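Local atomic coordinates of tailspike protein (Siphovirus 9NA, PDB entry 3RIQ), a protein that probably binds the O-antigen of Salmonella lipopolysaccharide as the phage's receptor and cleaves it as an endorhamnosidase. Residues Asn154-Phe158 against Asn174-Val178; Phe222-Gly228 against Ser259-Leu265; Val248-Asn253 against Ile280-Thr286. All coordinates share one frame; numbering follows the deposited sequence.

Contact 1: Asn154-Phe158 against Asn174-Val178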
loop_
_atom_site.group_PDB
_atom_site.type_symbol
_atom_site.label_atom_id
_atom_site.label_comp_id
_atom_site.label_asym_id
_atom_site.label_seq_id
_atom_site.Cartn_x
_atom_site.Cartn_y
_atom_site.Cartn_z
ATOM N N ASN A 154 6.609 12.266 31.416
ATOM C CA ASN A 154 6.148 12.856 30.169
ATOM C C ASN A 154 7.330 13.056 29.264
ATOM O O ASN A 154 8.416 13.454 29.719
ATOM C CB ASN A 154 5.447 14.197 30.402
ATOM C CG ASN A 154 4.089 14.064 31.063
ATOM O OD1 ASN A 154 3.350 13.101 30.865
ATOM N ND2 ASN A 154 3.750 15.070 31.860
ATOM N N ASN A 155 7.140 12.753 27.987
ATOM C CA ASN A 155 8.135 13.115 26.953
ATOM C C ASN A 155 9.478 12.410 27.158
ATOM O O ASN A 155 10.527 13.060 27.329
ATOM C CB ASN A 155 8.358 14.631 26.840
ATOM C CG ASN A 155 9.032 14.984 25.558
ATOM O OD1 ASN A 155 8.954 14.219 24.582
ATOM N ND2 ASN A 155 9.739 16.116 25.536
ATOM N N ILE A 156 9.443 11.092 27.123
ATOM C CA ILE A 156 10.652 10.238 27.278
ATOM C C ILE A 156 10.810 9.434 26.031
ATOM O O ILE A 156 9.822 8.875 25.504
ATOM C CB ILE A 156 10.535 9.260 28.495
ATOM C CG1 ILE A 156 9.962 9.985 29.732
ATOM C CG2 ILE A 156 11.897 8.585 28.730
ATOM C CD1 ILE A 156 10.869 11.059 30.356
ATOM N N ILE A 157 12.043 9.352 25.533
ATOM C CA ILE A 157 12.292 8.499 24.367
ATOM C C ILE A 157 13.091 7.278 24.793
ATOM O O ILE A 157 14.116 7.428 25.454
ATOM C CB ILE A 157 13.056 9.301 23.226
ATOM C CG1 ILE A 157 12.259 10.558 22.815
ATOM C CG2 ILE A 157 13.347 8.374 22.018
ATOM C CD1 ILE A 157 12.982 11.436 21.813
ATOM N N PHE A 158 12.616 6.089 24.418
ATOM C CA PHE A 158 13.373 4.848 24.578
ATOM C C PHE A 158 13.857 4.434 23.200
ATOM O O PHE A 158 13.035 4.300 22.291
ATOM C CB PHE A 158 12.464 3.725 25.148
ATOM C CG PHE A 158 12.348 3.723 26.649
ATOM C CD1 PHE A 158 11.821 4.824 27.331
ATOM C CD2 PHE A 158 12.709 2.588 27.369
ATOM C CE1 PHE A 158 11.738 4.826 28.764
ATOM C CE2 PHE A 158 12.613 2.568 28.785
ATOM C CZ PHE A 158 12.100 3.707 29.484
ATOM N N ASN A 174 2.757 10.276 29.252
ATOM C CA ASN A 174 2.323 10.891 27.979
ATOM C C ASN A 174 3.557 11.162 27.129
ATOM O O ASN A 174 4.670 11.355 27.657
ATOM C CB ASN A 174 1.607 12.222 28.214
ATOM C CG ASN A 174 0.354 12.069 29.036
ATOM O OD1 ASN A 174 -0.705 11.676 28.524
ATOM N ND2 ASN A 174 0.472 12.375 30.343
ATOM N N HIS A 175 3.354 11.176 25.816
ATOM C CA HIS A 175 4.430 11.451 24.862
ATOM C C HIS A 175 5.638 10.565 25.106
ATOM O O HIS A 175 6.801 11.023 25.028
ATOM C CB HIS A 175 4.745 12.946 24.800
ATOM C CG HIS A 175 3.588 13.753 24.289
ATOM N ND1 HIS A 175 3.257 13.807 22.951
ATOM C CD2 HIS A 175 2.632 14.446 24.947
ATOM C CE1 HIS A 175 2.167 14.542 22.801
ATOM N NE2 HIS A 175 1.763 14.933 24.002
ATOM N N ILE A 176 5.367 9.290 25.401
ATOM C CA ILE A 176 6.442 8.289 25.396
ATOM C C ILE A 176 6.625 7.804 23.954
ATOM O O ILE A 176 5.674 7.349 23.309
ATOM C CB ILE A 176 6.088 7.078 26.304
ATOM C CG1 ILE A 176 5.753 7.558 27.741
ATOM C CG2 ILE A 176 7.216 6.057 26.255
ATOM C CD1 ILE A 176 6.881 8.269 28.456
ATOM N N LEU A 177 7.855 7.899 23.445
ATOM C CA LEU A 177 8.173 7.318 22.125
ATOM C C LEU A 177 9.114 6.161 22.312
ATOM O O LEU A 177 10.198 6.350 22.875
ATOM C CB LEU A 177 8.847 8.390 21.236
ATOM C CG LEU A 177 9.441 7.867 19.918
ATOM C CD1 LEU A 177 8.336 7.264 18.975
ATOM C CD2 LEU A 177 10.153 9.033 19.213
ATOM N N VAL A 178 8.699 4.961 21.882
ATOM C CA VAL A 178 9.563 3.784 21.918
ATOM C C VAL A 178 9.967 3.425 20.498
ATOM O O VAL A 178 9.106 3.035 19.682
ATOM C CB VAL A 178 8.872 2.573 22.586
ATOM C CG1 VAL A 178 9.863 1.408 22.736
ATOM C CG2 VAL A 178 8.271 2.975 23.917
#

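Contact 2: Phe222-Gly228 against Ser259-Leu265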
loop_
_atom_site.group_PDB
_atom_site.type_symbol
_atom_site.label_atom_id
_atom_site.label_comp_id
_atom_site.label_asym_id
_atom_site.label_seq_id
_atom_site.Cartn_x
_atom_site.Cartn_y
_atom_site.Cartn_z
ATOM N N PHE A 222 -2.721 -0.682 24.772
ATOM C CA PHE A 222 -3.182 0.679 25.158
ATOM C C PHE A 222 -4.356 0.619 26.140
ATOM O O PHE A 222 -5.315 -0.128 25.911
ATOM C CB PHE A 222 -3.636 1.477 23.930
ATOM C CG PHE A 222 -2.518 1.787 22.972
ATOM C CD1 PHE A 222 -1.796 2.978 23.070
ATOM C CD2 PHE A 222 -2.116 0.843 22.021
ATOM C CE1 PHE A 222 -0.720 3.252 22.212
ATOM C CE2 PHE A 222 -1.042 1.123 21.158
ATOM C CZ PHE A 222 -0.344 2.308 21.266
ATOM N N ILE A 223 -4.248 1.386 27.236
ATOM C CA ILE A 223 -5.296 1.497 28.241
ATOM C C ILE A 223 -5.600 2.977 28.478
ATOM O O ILE A 223 -4.712 3.731 28.910
ATOM C CB ILE A 223 -4.807 0.827 29.566
ATOM C CG1 ILE A 223 -4.706 -0.681 29.379
ATOM C CG2 ILE A 223 -5.713 1.198 30.771
ATOM C CD1 ILE A 223 -3.828 -1.397 30.459
ATOM N N ARG A 224 -6.834 3.390 28.167
ATOM C CA ARG A 224 -7.284 4.791 28.359
ATOM C C ARG A 224 -6.334 5.798 27.696
ATOM O O ARG A 224 -5.881 6.782 28.337
ATOM C CB ARG A 224 -7.543 5.149 29.857
ATOM C CG ARG A 224 -8.499 6.322 30.002
ATOM C CD ARG A 224 -8.835 6.628 31.492
ATOM N NE ARG A 224 -9.717 7.818 31.552
ATOM C CZ ARG A 224 -11.044 7.792 31.408
ATOM N NH1 ARG A 224 -11.698 6.634 31.266
ATOM N NH2 ARG A 224 -11.749 8.934 31.471
ATOM N N ASN A 225 -6.012 5.528 26.423
ATOM C CA ASN A 225 -5.253 6.475 25.582
ATOM C C ASN A 225 -6.174 7.102 24.536
ATOM O O ASN A 225 -7.076 6.428 24.010
ATOM C CB ASN A 225 -4.047 5.799 24.891
ATOM C CG ASN A 225 -2.814 5.719 25.794
ATOM O OD1 ASN A 225 -1.726 6.207 25.414
ATOM N ND2 ASN A 225 -2.955 5.113 26.985
ATOM N N ASP A 226 -5.955 8.389 24.249
ATOM C CA ASP A 226 -6.683 9.114 23.203
ATOM C C ASP A 226 -5.683 9.954 22.438
ATOM O O ASP A 226 -5.050 10.860 23.020
ATOM C CB ASP A 226 -7.767 9.981 23.855
ATOM C CG ASP A 226 -8.665 10.685 22.846
ATOM O OD1 ASP A 226 -8.344 10.735 21.623
ATOM O OD2 ASP A 226 -9.740 11.192 23.300
ATOM N N GLY A 227 -5.529 9.659 21.156
ATOM C CA GLY A 227 -4.590 10.426 20.331
ATOM C C GLY A 227 -5.008 11.863 20.024
ATOM O O GLY A 227 -4.239 12.622 19.426
ATOM N N GLY A 228 -6.230 12.239 20.421
ATOM C CA GLY A 228 -6.806 13.539 20.052
ATOM C C GLY A 228 -7.226 13.560 18.589
ATOM O O GLY A 228 -6.943 12.616 17.863
ATOM N N SER A 259 -13.226 3.094 32.768
ATOM C CA SER A 259 -13.048 2.706 31.362
ATOM C C SER A 259 -11.572 2.729 30.941
ATOM O O SER A 259 -10.870 3.733 31.165
ATOM C CB SER A 259 -13.843 3.640 30.430
ATOM O OG SER A 259 -13.617 3.246 29.074
ATOM N N ALA A 260 -11.131 1.630 30.330
ATOM C CA ALA A 260 -9.765 1.438 29.878
ATOM C C ALA A 260 -9.668 1.525 28.351
ATOM O O ALA A 260 -8.678 1.105 27.742
ATOM C CB ALA A 260 -9.286 0.039 30.348
ATOM N N ARG A 261 -10.732 2.018 27.736
ATOM C CA ARG A 261 -10.877 2.070 26.278
ATOM C C ARG A 261 -9.956 3.116 25.653
ATOM O O ARG A 261 -9.202 3.793 26.348
ATOM C CB ARG A 261 -12.336 2.344 25.937
ATOM C CG ARG A 261 -13.272 1.205 26.404
ATOM C CD ARG A 261 -14.712 1.641 26.193
ATOM N NE ARG A 261 -15.715 0.624 26.551
ATOM C CZ ARG A 261 -16.245 0.461 27.763
ATOM N NH1 ARG A 261 -15.854 1.223 28.794
ATOM N NH2 ARG A 261 -17.186 -0.465 27.949
ATOM N N ASN A 262 -10.002 3.242 24.328
ATOM C CA ASN A 262 -9.036 4.051 23.581
ATOM C C ASN A 262 -9.647 4.667 22.345
ATOM O O ASN A 262 -10.539 4.068 21.750
ATOM C CB ASN A 262 -7.821 3.200 23.168
ATOM C CG ASN A 262 -7.177 2.521 24.349
ATOM O OD1 ASN A 262 -6.253 3.076 24.960
ATOM N ND2 ASN A 262 -7.660 1.304 24.694
ATOM N N TYR A 263 -9.109 5.822 21.944
ATOM C CA TYR A 263 -9.657 6.646 20.874
ATOM C C TYR A 263 -8.592 7.250 20.011
ATOM O O TYR A 263 -7.486 7.562 20.490
ATOM C CB TYR A 263 -10.483 7.836 21.458
ATOM C CG TYR A 263 -11.782 7.404 22.103
ATOM C CD1 TYR A 263 -12.983 7.414 21.382
ATOM C CD2 TYR A 263 -11.819 6.974 23.434
ATOM C CE1 TYR A 263 -14.177 6.985 21.953
ATOM C CE2 TYR A 263 -13.008 6.562 24.022
ATOM C CZ TYR A 263 -14.192 6.566 23.265
ATOM O OH TYR A 263 -15.356 6.152 23.820
ATOM N N ARG A 264 -8.907 7.404 18.726
ATOM C CA ARG A 264 -8.106 8.270 17.858
ATOM C C ARG A 264 -6.605 7.941 17.770
ATOM O O ARG A 264 -5.733 8.826 17.870
ATOM C CB ARG A 264 -8.351 9.756 18.230
ATOM C CG ARG A 264 -9.799 10.147 17.891
ATOM C CD ARG A 264 -10.115 11.607 18.198
ATOM N NE ARG A 264 -10.034 11.961 19.614
ATOM C CZ ARG A 264 -10.617 13.039 20.151
ATOM N NH1 ARG A 264 -11.293 13.891 19.382
ATOM N NH2 ARG A 264 -10.508 13.274 21.451
ATOM N N LEU A 265 -6.302 6.648 17.641
ATOM C CA LEU A 265 -4.911 6.205 17.473
ATOM C C LEU A 265 -4.665 5.862 16.004
ATOM O O LEU A 265 -5.627 5.711 15.207
ATOM C CB LEU A 265 -4.638 4.970 18.354
ATOM C CG LEU A 265 -4.829 5.246 19.860
ATOM C CD1 LEU A 265 -4.733 3.932 20.661
ATOM C CD2 LEU A 265 -3.783 6.248 20.394
#

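Contact 3: Val248-Asn253 against Ile280-Thr286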
loop_
_atom_site.group_PDB
_atom_site.type_symbol
_atom_site.label_atom_id
_atom_site.label_comp_id
_atom_site.label_asym_id
_atom_site.label_seq_id
_atom_site.Cartn_x
_atom_site.Cartn_y
_atom_site.Cartn_z
ATOM N N VAL A 248 -1.410 -6.444 18.258
ATOM C CA VAL A 248 -1.444 -5.270 19.132
ATOM C C VAL A 248 -2.892 -5.201 19.638
ATOM O O VAL A 248 -3.813 -5.783 19.041
ATOM C CB VAL A 248 -1.078 -3.938 18.411
ATOM C CG1 VAL A 248 0.361 -3.971 17.863
ATOM C CG2 VAL A 248 -2.117 -3.580 17.305
ATOM N N LYS A 249 -3.121 -4.448 20.706
ATOM C CA LYS A 249 -4.464 -4.420 21.322
ATOM C C LYS A 249 -4.817 -3.091 21.953
ATOM O O LYS A 249 -3.970 -2.491 22.652
ATOM C CB LYS A 249 -4.532 -5.497 22.433
ATOM C CG LYS A 249 -5.865 -5.569 23.181
ATOM C CD LYS A 249 -5.948 -6.794 24.109
ATOM C CE LYS A 249 -7.217 -6.706 24.951
ATOM N NZ LYS A 249 -7.311 -7.743 26.059
ATOM N N THR A 250 -6.061 -2.656 21.733
ATOM C CA THR A 250 -6.667 -1.600 22.540
ATOM C C THR A 250 -7.539 -2.305 23.579
ATOM O O THR A 250 -8.386 -3.124 23.237
ATOM C CB THR A 250 -7.483 -0.624 21.689
ATOM O OG1 THR A 250 -8.456 -1.342 20.910
ATOM C CG2 THR A 250 -6.577 0.138 20.741
ATOM N N TYR A 251 -7.316 -2.008 24.853
ATOM C CA TYR A 251 -8.078 -2.662 25.924
ATOM C C TYR A 251 -9.575 -2.322 25.813
ATOM O O TYR A 251 -9.970 -1.252 25.366
ATOM C CB TYR A 251 -7.503 -2.245 27.311
ATOM C CG TYR A 251 -7.722 -3.264 28.440
ATOM C CD1 TYR A 251 -6.770 -4.227 28.727
ATOM C CD2 TYR A 251 -8.867 -3.226 29.221
ATOM C CE1 TYR A 251 -6.981 -5.155 29.739
ATOM C CE2 TYR A 251 -9.081 -4.139 30.226
ATOM C CZ TYR A 251 -8.141 -5.091 30.486
ATOM O OH TYR A 251 -8.330 -6.012 31.516
ATOM N N GLN A 252 -10.397 -3.268 26.268
ATOM C CA GLN A 252 -11.855 -3.116 26.324
ATOM C C GLN A 252 -12.444 -2.959 27.720
ATOM O O GLN A 252 -11.913 -3.458 28.688
ATOM C CB GLN A 252 -12.526 -4.307 25.639
ATOM C CG GLN A 252 -12.189 -4.423 24.125
ATOM C CD GLN A 252 -11.276 -5.567 23.804
ATOM O OE1 GLN A 252 -11.498 -6.685 24.247
ATOM N NE2 GLN A 252 -10.281 -5.320 23.027
ATOM N N ASN A 253 -13.574 -2.290 27.803
ATOM C CA ASN A 253 -14.341 -2.197 29.047
ATOM C C ASN A 253 -13.562 -1.480 30.169
ATOM O O ASN A 253 -12.909 -0.520 29.888
ATOM C CB ASN A 253 -14.886 -3.571 29.461
ATOM C CG ASN A 253 -15.812 -4.203 28.399
ATOM O OD1 ASN A 253 -15.990 -3.690 27.305
ATOM N ND2 ASN A 253 -16.395 -5.335 28.746
ATOM N N ILE A 280 -4.815 -8.120 14.766
ATOM C CA ILE A 280 -4.876 -6.909 15.580
ATOM C C ILE A 280 -6.221 -6.979 16.292
ATOM O O ILE A 280 -7.179 -7.545 15.750
ATOM C CB ILE A 280 -4.765 -5.588 14.735
ATOM C CG1 ILE A 280 -5.942 -5.412 13.755
ATOM C CG2 ILE A 280 -3.423 -5.518 14.016
ATOM C CD1 ILE A 280 -5.892 -4.099 12.980
ATOM N N ASP A 281 -6.287 -6.417 17.505
ATOM C CA ASP A 281 -7.560 -6.363 18.264
ATOM C C ASP A 281 -7.782 -4.893 18.589
ATOM O O ASP A 281 -7.283 -4.402 19.612
ATOM C CB ASP A 281 -7.458 -7.179 19.570
ATOM C CG ASP A 281 -8.674 -7.000 20.463
ATOM O OD1 ASP A 281 -9.678 -6.409 19.983
ATOM O OD2 ASP A 281 -8.639 -7.475 21.631
ATOM N N VAL A 282 -8.487 -4.185 17.714
ATOM C CA VAL A 282 -8.728 -2.754 17.939
ATOM C C VAL A 282 -10.205 -2.615 18.314
ATOM O O VAL A 282 -10.993 -1.989 17.598
ATOM C CB VAL A 282 -8.331 -1.904 16.708
ATOM C CG1 VAL A 282 -8.463 -0.405 17.014
ATOM C CG2 VAL A 282 -6.865 -2.196 16.309
ATOM N N ASN A 283 -10.593 -3.280 19.414
ATOM C CA ASN A 283 -11.949 -3.182 19.940
ATOM C C ASN A 283 -11.990 -2.351 21.215
ATOM O O ASN A 283 -10.997 -2.297 21.971
ATOM C CB ASN A 283 -12.488 -4.589 20.250
ATOM C CG ASN A 283 -12.858 -5.360 18.985
ATOM O OD1 ASN A 283 -14.044 -5.440 18.616
ATOM N ND2 ASN A 283 -11.856 -5.919 18.306
ATOM N N ALA A 284 -13.148 -1.759 21.498
ATOM C CA ALA A 284 -13.338 -0.956 22.722
ATOM C C ALA A 284 -14.369 -1.579 23.674
ATOM O O ALA A 284 -14.191 -1.477 24.879
ATOM C CB ALA A 284 -13.738 0.475 22.359
ATOM N N ASP A 285 -15.425 -2.210 23.140
ATOM C CA ASP A 285 -16.400 -2.935 23.965
ATOM C C ASP A 285 -16.242 -4.439 23.758
ATOM O O ASP A 285 -15.954 -4.896 22.626
ATOM C CB ASP A 285 -17.833 -2.538 23.578
ATOM C CG ASP A 285 -18.202 -1.133 23.989
ATOM O OD1 ASP A 285 -17.731 -0.660 25.055
ATOM O OD2 ASP A 285 -18.947 -0.480 23.216
ATOM N N THR A 286 -16.490 -5.229 24.801
ATOM C CA THR A 286 -16.450 -6.682 24.657
ATOM C C THR A 286 -17.422 -7.327 25.651
ATOM O O THR A 286 -17.748 -6.727 26.681
ATOM C CB THR A 286 -15.023 -7.252 24.845
ATOM O OG1 THR A 286 -14.994 -8.612 24.419
ATOM C CG2 THR A 286 -14.555 -7.195 26.298
HETATM O O HOH W 1 -10.319 0.552 23.211
HETATM O O HOH W 2 -11.332 -8.492 22.061
#

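Contact 1: Asn154-Phe158 against Asn174-Val178
Two successive rungs of the right-handed parallel beta-helix meet here, each at the corner where the chain leaves one sheet and enters the next, and Asn154 lies alongside Asn174, hydrogen-bonded to it, just ahead of that corner. The two side chains point the same way. Asn174 ND2 donates to Asn154 OD1 at 3.0 Å, with the acceptor in the amide plane of Asn174. Both CG atoms stand anti to their own carbonyl carbon (chi1 -71° and -61°), which carries the amides to the same side, while their different second torsions turn the planes 45° apart. Asn174 OD1 in turn accepts from Thr203 N, one rung further on.

At the corner Asn155 and His175 both take positive phi. Asn155 N is held by Asn174 O at 2.9 Å, and beyond the bend parallel strand pairing takes over, with Leu177 N to Ile156 O at 3.0 Å and Phe158 N to Leu177 O at 2.9 Å. On one face Ile156 and Ile176 lie alongside each other, Ile176 CD1 reaching Ile156 CG1 at 3.8 Å, and Phe158 CB sits 4.2 Å from Val178 CG1. The Phe158 ring meets Phe170 edge-to-face on this side. Ile157 and Leu177 share the other face and pack on His160 of the second subunit; Asn155 OD1 and ND2 bond to Arg182 and Glu162 of that same second subunit. The chemistry thus combines amide bonding ahead of the turn with apolar packing on both faces, and the face with Ile157 and Leu177 also meets the second subunit.

Contact 2: Phe222-Gly228 against Ser259-Leu265
Asp226 and Arg264 form the salt bridge of this contact, a side-on grip in which two guanidinium nitrogens take one carboxylate oxygen each. Arg264 NE meets the syn lone pair of Asp226 OD1 at 2.9 Å, and Arg264 NH2 reaches Asp226 OD2 at 2.9 Å; the two planes are 34° apart. Asp226 OD1 also accepts from Gly228 N, closing an Asx turn, so the carboxylate is held both from within its own segment and from 259-265. Gly228 C lies over one face of the guanidinium, whose NH1 has Asp229 as a further partner.

Among the hydrogen bonds, Asn262 acts as a bridge: its OD1 accepts from Asn225 N at 2.9 Å, the donor standing 39° out of the carbonyl plane, while its ND2 makes a weak bond to Phe222 O. Tyr263 N donates to Asn225 O, and Gly227 N to Tyr263 O at 2.9 Å, pairing the backbones around the single bridge of Asp226 with Tyr263. Arg224, its chain extended from CG to NE, lays NH1 against Ser259 O at 3.0 Å with that oxygen in the guanidinium plane; its NH2 goes to Thr199 O.

Two apolar contacts stand out. Leu265 CD1 sits over the face of the Phe222 ring, 4.1 Å from its centroid, in a CH-pi contact, and Ile223 CG2 touches Ala260 CB at 3.8 Å.

The contact thus joins the end of strand 220-223 and the loop after it to the loop leading from strand 258-259 to 266-273. Asn225 is tied back to Asn195 and Asn205, Ile223 and Ala260 pack on Ile255 of strand 254-255, and Leu265 N bonds to His310.

Contact 3: Val248-Asn253 against Ile280-Thr286
Gln252 reaches across to Asp281, and these two residues bury the most surface in this contact between adjacent beta-helix rungs. The Gln252 chain bends at its second torsion (chi2 108°), which turns the amide back along the neighbouring segment. There NE2 donates to Asp281 OD2 at 3.0 Å, coming from above the carboxylate plane, and to Asn283 O at 3.3 Å. Gln252 OE1 and Asp281 OD2 are further joined by a water that donates to both. Gln252 CB also rests on Thr286 CG2, 3.6 Å away.

Asp281 bonds through its backbone as well: its N donates to Val248 O and its O accepts from Thr250 N, both in parallel register. Its OD1 takes Asn283 ND2 at 2.8 Å, while the extended Lys249 chain runs alongside OD2; Lys249 NZ is 4.6 Å from Asp281 OD2, too far for a salt bridge, though the opposite charges probably still attract. Asn283 O is gripped from opposite faces of its plane by Gln252 NE2 and by Thr250 OG1, the latter at 2.9 Å.

Asn253 closes the far end with two hydrogen bonds to the backbone of Thr286. Its OD1 accepts from Thr286 N at 3.0 Å and its ND2 donates to Thr286 O at 2.8 Å, so the side-chain amide pins the loop beyond the strand much as a neighbouring strand's peptide groups would.

In the solenoid, strand 249-250 lies between strands 220-223 and 281-282, and strand 326-327 follows on the next rung. Val248, Thr250 and Val282 face Phe267 of strand 266-273, Ile280 packs on Ile312 and Ile315, and Asp281 and Asn283 touch Trp326.

In the fold
All three contacts join neighbouring turns of the beta-helix. Contact 1 lies towards the N-terminal end, its centre about 16 Å from that of contact 2 and about 22 Å from that of contact 3, and touches neither. Contacts 2 and 3 interlock: their segments alternate along the chain, their centres are about 10 Å apart, and strands 220-223 and 249-250 are neighbours. A salt bridge from Arg261 NE to Asp285 OD1, 2.8 Å, ties 259-265 to 280-286, and Ala260 N lies 2.8 Å from Asn253 O, probably hydrogen-bonded. Contact 1 alone reaches another subunit; contacts 2 and 3 touch no other chain of the trimer.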